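Local coordinates for uncharacterized protein (Bacteroides ovatus, PDB 4IRT) that is of unknown function but is probably a neuraminidase-like protein with a beta-propeller fold built from BNR-type repeats, at residues Gly32-Ile37 with Lys50-Ser55; Ser194-Glu199 with Cys248-Gln253; Asn252-Ser257 with Ala315-Val320. One frame throughout, in Å; residues are numbered along the deposited sequence.

Contact 1 (Gly32-Ile37 with Lys50-Ser55)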
loop_
_atom_site.group_PDB
_atom_site.type_symbol
_atom_site.label_atom_id
_atom_site.label_comp_id
_atom_site.label_asym_id
_atom_site.label_seq_id
_atom_site.Cartn_x
_atom_site.Cartn_y
_atom_site.Cartn_z
ATOM N N GLY A 32 10.516 5.286 16.408
ATOM C CA GLY A 32 11.741 5.748 17.083
ATOM C C GLY A 32 12.968 5.289 16.295
ATOM O O GLY A 32 13.069 5.536 15.084
ATOM N N ASP A 33 13.905 4.638 16.966
ATOM C CA ASP A 33 15.054 4.078 16.265
ATOM C C ASP A 33 14.978 2.561 16.053
ATOM O O ASP A 33 15.996 1.928 15.804
ATOM C CB ASP A 33 16.374 4.506 16.935
ATOM C CG ASP A 33 16.670 3.773 18.232
ATOM O OD1 ASP A 33 15.790 3.084 18.804
ATOM O OD2 ASP A 33 17.835 3.879 18.681
ATOM N N GLU A 34 13.774 1.993 16.141
ATOM C CA GLU A 34 13.574 0.550 15.932
ATOM C C GLU A 34 12.743 0.349 14.693
ATOM O O GLU A 34 11.813 1.098 14.448
ATOM C CB GLU A 34 12.867 -0.066 17.120
ATOM C CG GLU A 34 13.795 -0.039 18.314
ATOM C CD GLU A 34 13.205 -0.530 19.616
ATOM O OE1 GLU A 34 11.975 -0.585 19.787
ATOM O OE2 GLU A 34 14.022 -0.837 20.499
ATOM N N GLN A 35 13.078 -0.664 13.919
ATOM C CA GLN A 35 12.295 -0.993 12.740
ATOM C C GLN A 35 11.708 -2.386 12.902
ATOM O O GLN A 35 12.395 -3.310 13.363
ATOM C CB GLN A 35 13.200 -0.945 11.519
ATOM C CG GLN A 35 12.527 -1.209 10.204
ATOM C CD GLN A 35 13.519 -1.097 9.080
ATOM O OE1 GLN A 35 14.449 -1.899 8.971
ATOM N NE2 GLN A 35 13.346 -0.105 8.250
ATOM N N TYR A 36 10.456 -2.505 12.513
ATOM C CA TYR A 36 9.665 -3.702 12.653
ATOM C C TYR A 36 9.304 -4.222 11.287
ATOM O O TYR A 36 9.086 -3.440 10.355
ATOM C CB TYR A 36 8.365 -3.402 13.404
ATOM C CG TYR A 36 8.571 -2.992 14.834
ATOM C CD1 TYR A 36 8.872 -1.663 15.176
ATOM C CD2 TYR A 36 8.462 -3.930 15.859
ATOM C CE1 TYR A 36 9.093 -1.299 16.494
ATOM C CE2 TYR A 36 8.644 -3.564 17.173
ATOM C CZ TYR A 36 8.950 -2.258 17.487
ATOM O OH TYR A 36 9.150 -1.924 18.808
ATOM N N ILE A 37 9.208 -5.547 11.184
ATOM C CA ILE A 37 8.903 -6.198 9.925
ATOM C C ILE A 37 7.968 -7.361 10.208
ATOM O O ILE A 37 7.904 -7.867 11.344
ATOM C CB ILE A 37 10.209 -6.687 9.233
ATOM C CG1 ILE A 37 9.973 -6.989 7.746
ATOM C CG2 ILE A 37 10.815 -7.874 9.973
ATOM C CD1 ILE A 37 11.275 -7.248 7.007
ATOM N N LYS A 50 12.173 -7.293 14.686
ATOM C CA LYS A 50 12.591 -5.936 14.921
ATOM C C LYS A 50 14.106 -5.845 15.034
ATOM O O LYS A 50 14.778 -6.824 15.396
ATOM C CB LYS A 50 11.938 -5.367 16.183
ATOM C CG LYS A 50 12.481 -5.933 17.481
ATOM C CD LYS A 50 11.631 -5.558 18.693
ATOM C CE LYS A 50 11.763 -4.081 19.035
ATOM N NZ LYS A 50 11.246 -3.709 20.389
ATOM N N ARG A 51 14.617 -4.649 14.736
ATOM C CA ARG A 51 15.996 -4.315 14.936
ATOM C C ARG A 51 16.127 -2.850 15.333
ATOM O O ARG A 51 15.226 -2.017 15.087
ATOM C CB ARG A 51 16.812 -4.544 13.660
ATOM C CG ARG A 51 16.371 -3.713 12.462
ATOM C CD ARG A 51 17.481 -3.483 11.449
ATOM N NE ARG A 51 16.998 -2.769 10.255
ATOM C CZ ARG A 51 17.790 -2.231 9.321
ATOM N NH1 ARG A 51 19.118 -2.304 9.433
ATOM N NH2 ARG A 51 17.270 -1.646 8.247
ATOM N N LYS A 52 17.288 -2.519 15.889
ATOM C CA LYS A 52 17.742 -1.126 15.889
ATOM C C LYS A 52 18.174 -0.752 14.489
ATOM O O LYS A 52 18.835 -1.542 13.794
ATOM C CB LYS A 52 18.897 -0.920 16.861
ATOM C CG LYS A 52 18.477 -1.132 18.289
ATOM C CD LYS A 52 17.588 0.012 18.765
ATOM C CE LYS A 52 17.352 -0.062 20.261
ATOM N NZ LYS A 52 16.447 1.014 20.751
ATOM N N LEU A 53 17.786 0.442 14.060
ATOM C CA LEU A 53 18.182 0.923 12.735
ATOM C C LEU A 53 19.709 1.017 12.523
ATOM O O LEU A 53 20.185 0.974 11.387
ATOM C CB LEU A 53 17.518 2.257 12.430
ATOM C CG LEU A 53 16.060 2.178 12.007
ATOM C CD1 LEU A 53 15.372 3.520 12.129
ATOM C CD2 LEU A 53 15.930 1.644 10.600
ATOM N N ASP A 54 20.470 1.120 13.604
ATOM C CA ASP A 54 21.929 1.195 13.518
ATOM C C ASP A 54 22.601 -0.179 13.603
ATOM O O ASP A 54 23.809 -0.263 13.767
ATOM C CB ASP A 54 22.484 2.142 14.600
ATOM C CG ASP A 54 22.367 1.588 16.017
ATOM O OD1 ASP A 54 22.007 0.408 16.214
ATOM O OD2 ASP A 54 22.681 2.343 16.970
ATOM N N SER A 55 21.799 -1.245 13.566
ATOM C CA SER A 55 22.270 -2.606 13.573
ATOM C C SER A 55 21.696 -3.419 12.377
ATOM O O SER A 55 20.702 -3.035 11.758
ATOM C CB SER A 55 21.827 -3.259 14.903
ATOM O OG SER A 55 22.195 -4.620 14.967
HETATM O O HOH W 1 19.242 2.532 15.963
#
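The open end of a beta hairpin, formed by strands 34-40 and 45-52 in the middle of one four-stranded propeller blade, is held here by backbone ladder and side-chain charge together. Gln35 and Arg51 form the hydrogen-bonded antiparallel pair, with Gln35 N to Arg51 O at 2.8 Å, and the ladder runs on past the strand end through Leu53 N to Asp33 O at 2.9 Å, nearly straight at 173°. Water 1 accepts from Asp54 N and donates weakly to Asp33 O, at the turn from Lys52 to Ser55.

One face carries Glu34, Tyr36, Lys50 and Lys52, and with Asp33 its charged residues form a salt-bridge network in which Glu34 links the two lysines through its two oxygens. Lys52 NZ makes salt bridges to Asp33 OD1, on its syn side at 2.9 Å, and to Glu34 OE2, from above the carboxylate plane at 3.1 Å. Lys50 runs alongside the Tyr36 ring, its CB making an off-centre CH-pi contact, and a bend at chi3 (-71°) turns its tip toward Tyr36 OH. Lys50 NZ is held chiefly by Gly106 O; Tyr36 OH at 3.2 Å and a weak salt bridge to Glu34 OE1 add to it.

The other face is built on Gln35 and Arg51, lying side by side. Arg51 NE and NH2 both donate to Gln35 OE1, NH2 at 2.9 Å, from one face of the amide. The oxygen lies in the guanidinium plane, although the Gln35 amide is turned 38° from that plane. Arg51 NH1 binds Ser55 O at 2.9 Å, which should limit rotation of the guanidinium, and NH2 also forms a salt bridge with Glu407. Leu53 CD2 packs on Gln35 CB.

Strand 28-31 flanks 34-40 in the sheet, 59-63 flanks 45-52, and Leu373 of helix 371-377 touches both Gln35 and Leu53.

Contact 2 (Ser194-Glu199 with Cys248-Gln253); sequences SWVWRE and CELINQ
Arg198 and Val196, on the second strand of a propeller blade, meet Asn252 and Leu250 in the long loop that leads from strand 239-242 to the first strand of the next blade, 255-258. The contact therefore lies at a seam between neighbouring blades, and it joins strand to loop through side chains.

Asn252 is the side chain to follow. Its CB rests on Val196 CG2 at 3.8 Å, with the two side chains roughly perpendicular. A chi1 of 52° tucks CG in over its own backbone, and this swings the amide along the strand toward Arg198, with CG 3.4 Å from Arg198 NH2. OD1 accepts a hydrogen bond from Arg198 NH2 at 2.9 Å and a second from Asn206 ND2.

The other methyl of Val196, CG1, turns to the earlier part of the loop. It touches Leu250 CD2 at 4.0 Å, where the two side chains run antiparallel past one another at their methyl ends, and lies equally far from Ile251 O.

Arg198 starts out extended and then kinks between CG and CD, which brings its guanidinium round to the amide. NE goes to Asn206 OD1, so Asn206 probably helps to position both partners, and its ND2 also binds Leu250 O. Tyr180 of strand 178-185 packs against Arg198 and Asn252 alike.

The Arg198-Asn252 bond is in plane for the donor but not for the acceptor: OD1 lies in the guanidinium plane, but the amide stands 86° to that plane, and NH2 approaches from above the carbonyl, 54° out of its plane.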
loop_
_atom_site.group_PDB
_atom_site.type_symbol
_atom_site.label_atom_id
_atom_site.label_comp_id
_atom_site.label_asym_id
_atom_site.label_seq_id
_atom_site.Cartn_x
_atom_site.Cartn_y
_atom_site.Cartn_z
ATOM N N SER A 194 -7.342 8.120 -2.683
ATOM C CA SER A 194 -7.612 8.053 -4.135
ATOM C C SER A 194 -8.085 6.649 -4.502
ATOM O O SER A 194 -7.856 5.664 -3.750
ATOM C CB SER A 194 -6.395 8.443 -4.966
ATOM O OG SER A 194 -5.274 7.661 -4.639
ATOM N N TRP A 195 -8.749 6.549 -5.656
ATOM C CA TRP A 195 -9.333 5.289 -6.092
ATOM C C TRP A 195 -9.639 5.283 -7.564
ATOM O O TRP A 195 -9.687 6.333 -8.178
ATOM C CB TRP A 195 -10.601 4.959 -5.293
ATOM C CG TRP A 195 -11.792 5.811 -5.516
ATOM C CD1 TRP A 195 -12.875 5.515 -6.347
ATOM C CD2 TRP A 195 -12.121 7.048 -4.862
ATOM N NE1 TRP A 195 -13.819 6.505 -6.250
ATOM C CE2 TRP A 195 -13.393 7.453 -5.350
ATOM C CE3 TRP A 195 -11.451 7.880 -3.954
ATOM C CZ2 TRP A 195 -13.990 8.658 -4.972
ATOM C CZ3 TRP A 195 -12.071 9.093 -3.545
ATOM C CH2 TRP A 195 -13.322 9.455 -4.053
ATOM N N VAL A 196 -9.850 4.086 -8.093
ATOM C CA VAL A 196 -10.383 3.880 -9.438
ATOM C C VAL A 196 -11.724 3.188 -9.266
ATOM O O VAL A 196 -11.976 2.499 -8.252
ATOM C CB VAL A 196 -9.455 3.000 -10.324
ATOM C CG1 VAL A 196 -8.028 3.579 -10.323
ATOM C CG2 VAL A 196 -9.474 1.546 -9.878
ATOM N N TRP A 197 -12.601 3.411 -10.224
ATOM C CA TRP A 197 -13.819 2.677 -10.271
ATOM C C TRP A 197 -13.594 1.394 -11.014
ATOM O O TRP A 197 -12.770 1.331 -11.930
ATOM C CB TRP A 197 -14.883 3.465 -11.004
ATOM C CG TRP A 197 -15.274 4.749 -10.333
ATOM C CD1 TRP A 197 -15.115 6.005 -10.835
ATOM C CD2 TRP A 197 -15.947 4.907 -9.067
ATOM N NE1 TRP A 197 -15.640 6.938 -9.960
ATOM C CE2 TRP A 197 -16.159 6.286 -8.875
ATOM C CE3 TRP A 197 -16.411 4.013 -8.094
ATOM C CZ2 TRP A 197 -16.829 6.803 -7.733
ATOM C CZ3 TRP A 197 -17.068 4.524 -6.981
ATOM C CH2 TRP A 197 -17.261 5.904 -6.808
ATOM N N ARG A 198 -14.326 0.352 -10.634
ATOM C CA ARG A 198 -14.433 -0.806 -11.514
ATOM C C ARG A 198 -15.902 -1.051 -11.782
ATOM O O ARG A 198 -16.662 -1.352 -10.869
ATOM C CB ARG A 198 -13.823 -2.078 -10.968
ATOM C CG ARG A 198 -13.780 -3.103 -12.100
ATOM C CD ARG A 198 -13.283 -4.459 -11.723
ATOM N NE ARG A 198 -11.841 -4.478 -11.545
ATOM C CZ ARG A 198 -11.173 -5.576 -11.255
ATOM N NH1 ARG A 198 -11.817 -6.737 -11.188
ATOM N NH2 ARG A 198 -9.864 -5.534 -11.051
ATOM N N GLU A 199 -16.271 -0.986 -13.043
ATOM C CA GLU A 199 -17.651 -0.945 -13.425
ATOM C C GLU A 199 -18.365 -2.295 -13.247
ATOM O O GLU A 199 -19.486 -2.317 -12.763
ATOM C CB GLU A 199 -17.765 -0.404 -14.844
ATOM C CG GLU A 199 -19.055 0.299 -15.142
ATOM C CD GLU A 199 -19.443 1.407 -14.155
ATOM O OE1 GLU A 199 -18.611 2.081 -13.529
ATOM O OE2 GLU A 199 -20.637 1.654 -14.052
ATOM N N CYS A 248 -8.057 0.869 -21.047
ATOM C CA CYS A 248 -6.758 1.483 -21.254
ATOM C C CYS A 248 -5.684 0.894 -20.361
ATOM O O CYS A 248 -4.627 1.533 -20.134
ATOM C CB CYS A 248 -6.820 3.024 -21.156
ATOM S SG CYS A 248 -7.021 3.674 -19.500
ATOM N N GLU A 249 -5.940 -0.318 -19.873
ATOM C CA GLU A 249 -5.005 -1.071 -19.022
ATOM C C GLU A 249 -4.727 -0.348 -17.690
ATOM O O GLU A 249 -3.652 -0.472 -17.105
ATOM C CB GLU A 249 -3.687 -1.311 -19.758
ATOM C CG GLU A 249 -3.790 -1.924 -21.124
ATOM C CD GLU A 249 -4.482 -3.279 -21.169
ATOM O OE1 GLU A 249 -4.732 -3.930 -20.120
ATOM O OE2 GLU A 249 -4.742 -3.717 -22.317
ATOM N N LEU A 250 -5.689 0.439 -17.236
ATOM C CA LEU A 250 -5.606 1.082 -15.946
ATOM C C LEU A 250 -5.751 0.025 -14.854
ATOM O O LEU A 250 -6.706 -0.752 -14.849
ATOM C CB LEU A 250 -6.697 2.128 -15.798
ATOM C CG LEU A 250 -6.731 2.817 -14.437
ATOM C CD1 LEU A 250 -5.486 3.644 -14.192
ATOM C CD2 LEU A 250 -8.004 3.631 -14.316
ATOM N N ILE A 251 -4.776 -0.007 -13.965
ATOM C CA ILE A 251 -4.700 -1.035 -12.922
ATOM C C ILE A 251 -5.364 -0.512 -11.667
ATOM O O ILE A 251 -5.516 0.705 -11.476
ATOM C CB ILE A 251 -3.228 -1.458 -12.677
ATOM C CG1 ILE A 251 -3.082 -2.687 -11.751
ATOM C CG2 ILE A 251 -2.417 -0.291 -12.152
ATOM C CD1 ILE A 251 -3.740 -3.946 -12.267
ATOM N N ASN A 252 -5.813 -1.444 -10.836
ATOM C CA ASN A 252 -6.407 -1.121 -9.542
ATOM C C ASN A 252 -5.507 -1.517 -8.373
ATOM O O ASN A 252 -4.725 -2.456 -8.499
ATOM C CB ASN A 252 -7.755 -1.827 -9.367
ATOM C CG ASN A 252 -7.681 -3.307 -9.635
ATOM O OD1 ASN A 252 -7.558 -3.734 -10.769
ATOM N ND2 ASN A 252 -7.751 -4.111 -8.577
ATOM N N GLN A 253 -5.648 -0.757 -7.284
ATOM C CA GLN A 253 -5.038 -0.982 -5.979
ATOM C C GLN A 253 -3.533 -0.735 -6.078
ATOM O O GLN A 253 -2.756 -1.682 -6.162
ATOM C CB GLN A 253 -5.355 -2.395 -5.486
ATOM C CG GLN A 253 -4.945 -2.668 -4.068
ATOM C CD GLN A 253 -5.520 -3.964 -3.564
ATOM O OE1 GLN A 253 -5.547 -4.955 -4.281
ATOM N NE2 GLN A 253 -5.941 -3.973 -2.320
#

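Contact 3 (Asn252-Ser257 with Ala315-Val320)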
loop_
_atom_site.group_PDB
_atom_site.type_symbol
_atom_site.label_atom_id
_atom_site.label_comp_id
_atom_site.label_asym_id
_atom_site.label_seq_id
_atom_site.Cartn_x
_atom_site.Cartn_y
_atom_site.Cartn_z
ATOM N N ASN A 252 -5.813 -1.444 -10.836
ATOM C CA ASN A 252 -6.407 -1.121 -9.542
ATOM C C ASN A 252 -5.507 -1.517 -8.373
ATOM O O ASN A 252 -4.725 -2.456 -8.499
ATOM C CB ASN A 252 -7.755 -1.827 -9.367
ATOM C CG ASN A 252 -7.681 -3.307 -9.635
ATOM O OD1 ASN A 252 -7.558 -3.734 -10.769
ATOM N ND2 ASN A 252 -7.751 -4.111 -8.577
ATOM N N GLN A 253 -5.648 -0.757 -7.284
ATOM C CA GLN A 253 -5.038 -0.982 -5.979
ATOM C C GLN A 253 -3.533 -0.735 -6.078
ATOM O O GLN A 253 -2.756 -1.682 -6.162
ATOM C CB GLN A 253 -5.355 -2.395 -5.486
ATOM C CG GLN A 253 -4.945 -2.668 -4.068
ATOM C CD GLN A 253 -5.520 -3.964 -3.564
ATOM O OE1 GLN A 253 -5.547 -4.955 -4.281
ATOM N NE2 GLN A 253 -5.941 -3.973 -2.320
ATOM N N THR A 254 -3.139 0.535 -6.114
ATOM C CA THR A 254 -1.727 0.889 -6.227
ATOM C C THR A 254 -1.316 1.577 -4.924
ATOM O O THR A 254 -1.472 0.988 -3.845
ATOM C CB THR A 254 -1.411 1.713 -7.495
ATOM O OG1 THR A 254 -2.167 2.935 -7.490
ATOM C CG2 THR A 254 -1.741 0.899 -8.757
ATOM N N SER A 255 -0.801 2.802 -4.994
ATOM C CA SER A 255 -0.319 3.477 -3.806
ATOM C C SER A 255 -0.276 4.970 -4.064
ATOM O O SER A 255 -0.395 5.443 -5.218
ATOM C CB SER A 255 1.078 2.953 -3.393
ATOM O OG SER A 255 2.098 3.469 -4.273
HETATM N N MSE A 256 -0.187 5.726 -2.985
HETATM C CA MSE A 256 -0.083 7.187 -3.071
HETATM C C MSE A 256 0.753 7.755 -1.943
HETATM O O MSE A 256 1.056 7.094 -0.938
HETATM C CB MSE A 256 -1.490 7.811 -3.118
HETATM C CG MSE A 256 -2.196 7.737 -1.801
HETATM SE SE MSE A 256 -3.890 8.745 -1.901
HETATM C CE MSE A 256 -3.318 10.431 -2.636
ATOM N N SER A 257 1.164 8.995 -2.131
ATOM C CA SER A 257 1.957 9.687 -1.142
ATOM C C SER A 257 1.586 11.175 -1.159
ATOM O O SER A 257 0.658 11.599 -1.847
ATOM C CB SER A 257 3.451 9.496 -1.418
ATOM O OG SER A 257 4.254 9.696 -0.259
ATOM N N ALA A 315 5.207 -4.545 -11.825
ATOM C CA ALA A 315 4.658 -4.377 -10.490
ATOM C C ALA A 315 3.877 -3.094 -10.372
ATOM O O ALA A 315 4.224 -2.091 -10.988
ATOM C CB ALA A 315 5.774 -4.365 -9.465
ATOM N N ARG A 316 2.867 -3.101 -9.525
ATOM C CA ARG A 316 2.269 -1.852 -9.107
ATOM C C ARG A 316 3.305 -1.073 -8.245
ATOM O O ARG A 316 4.085 -1.665 -7.500
ATOM C CB ARG A 316 0.998 -2.113 -8.348
ATOM C CG ARG A 316 -0.067 -2.658 -9.270
ATOM C CD ARG A 316 -1.286 -3.137 -8.542
ATOM N NE ARG A 316 -0.976 -4.313 -7.749
ATOM C CZ ARG A 316 -1.879 -5.085 -7.168
ATOM N NH1 ARG A 316 -3.164 -4.793 -7.243
ATOM N NH2 ARG A 316 -1.487 -6.132 -6.462
ATOM N N PRO A 317 3.353 0.249 -8.402
ATOM C CA PRO A 317 4.467 1.010 -7.869
ATOM C C PRO A 317 4.295 1.640 -6.501
ATOM O O PRO A 317 3.173 1.778 -5.987
ATOM C CB PRO A 317 4.635 2.097 -8.924
ATOM C CG PRO A 317 3.241 2.388 -9.348
ATOM C CD PRO A 317 2.589 1.024 -9.402
ATOM N N ARG A 318 5.421 2.056 -5.933
ATOM C CA ARG A 318 5.431 2.920 -4.734
ATOM C C ARG A 318 6.263 4.157 -5.042
ATOM O O ARG A 318 7.108 4.130 -5.941
ATOM C CB ARG A 318 6.039 2.222 -3.513
ATOM C CG ARG A 318 5.274 1.026 -2.943
ATOM C CD ARG A 318 4.285 1.459 -1.918
ATOM N NE ARG A 318 3.542 0.404 -1.213
ATOM C CZ ARG A 318 3.470 0.299 0.105
ATOM N NH1 ARG A 318 4.173 1.103 0.914
ATOM N NH2 ARG A 318 2.722 -0.645 0.636
ATOM N N ILE A 319 6.018 5.228 -4.289
ATOM C CA ILE A 319 6.740 6.485 -4.444
ATOM C C ILE A 319 7.020 7.121 -3.088
ATOM O O ILE A 319 6.248 6.968 -2.120
ATOM C CB ILE A 319 5.956 7.522 -5.280
ATOM C CG1 ILE A 319 4.496 7.646 -4.793
ATOM C CG2 ILE A 319 6.008 7.203 -6.759
ATOM C CD1 ILE A 319 3.758 8.822 -5.418
ATOM N N VAL A 320 8.113 7.865 -3.025
ATOM C CA VAL A 320 8.273 8.870 -1.967
ATOM C C VAL A 320 8.658 10.184 -2.635
ATOM O O VAL A 320 9.254 10.191 -3.719
ATOM C CB VAL A 320 9.279 8.461 -0.876
ATOM C CG1 VAL A 320 8.763 7.226 -0.124
ATOM C CG2 VAL A 320 10.682 8.254 -1.434
HETATM O O HOH W 2 3.760 4.865 -2.564
HETATM O O HOH W 3 5.094 7.306 0.354
#
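The first strands of two successive propeller blades, 255-258 and 318-322, run side by side near the centre of the chain, with segments 255-257 and 318-320 almost parallel, 5° apart. Their axes come no closer than 6.3 Å, and side chains and two waters bridge the gap.

Ser255 makes a direct link between the strands. Its chi1 of 75° tips OG toward the next strand, where it donates to Pro317 O at 2.6 Å. The same hydroxyl accepts from water 2, which in turn accepts from Ile319 N at 2.9 Å, so OG is held by the neighbouring strand both directly and through solvent. Arg318 CD packs on Ser255 CB and OG. One step further along, water 3 lies between Ser257 OG, at 2.6 Å, and Ile319 O, to which it donates; Ser257 CB also touches Ile319 CG1 at 4.0 Å.

At the loop end, Arg316 folds over the backbone of Asn252 and Gln253. Its chain turns at the CG-CD bond (chi3 -68°) and brings NH1 to Asn252 O at 3.1 Å, with the oxygen in the guanidinium plane and the nitrogen in the carbonyl plane. Arg316 CD lies against Gln253 O at 3.2 Å, and CG against the methyl CG2 of Thr254. The strongest partner of this guanidinium is Glu366, in a salt bridge to NE.

Strand 264-271 lies beside 255-258 in its sheet, bonding to Ser255 and Ser257 through Ala267 and Tyr265, and the same two residues pack against Ile319. Strand 325-330 borders 318-322 within its own blade, while Met256, a selenomethionine, points to strands 178-185 and 191-198 of the preceding blade.

In the fold
Following the chain from the N terminus, contact 1 comes first and closes a short loop within one blade, the hairpin 34-40/45-52. Contacts 2 and 3 span much longer loops, of 48 and 57 intervening residues, and each joins one blade to the start of the next. Contact 3 opens on the residues where contact 2 closes, Asn252 and Gln253, while contact 1 closes before either; none of the three nests inside another. Contact 1 stands apart, its centre 35 Å from that of contact 2 and on the opposite side of the chain's centre. Contacts 2 and 3 touch, with Ile251 CG1 3.7 Å from Arg316 CD, and tie three successive blades together.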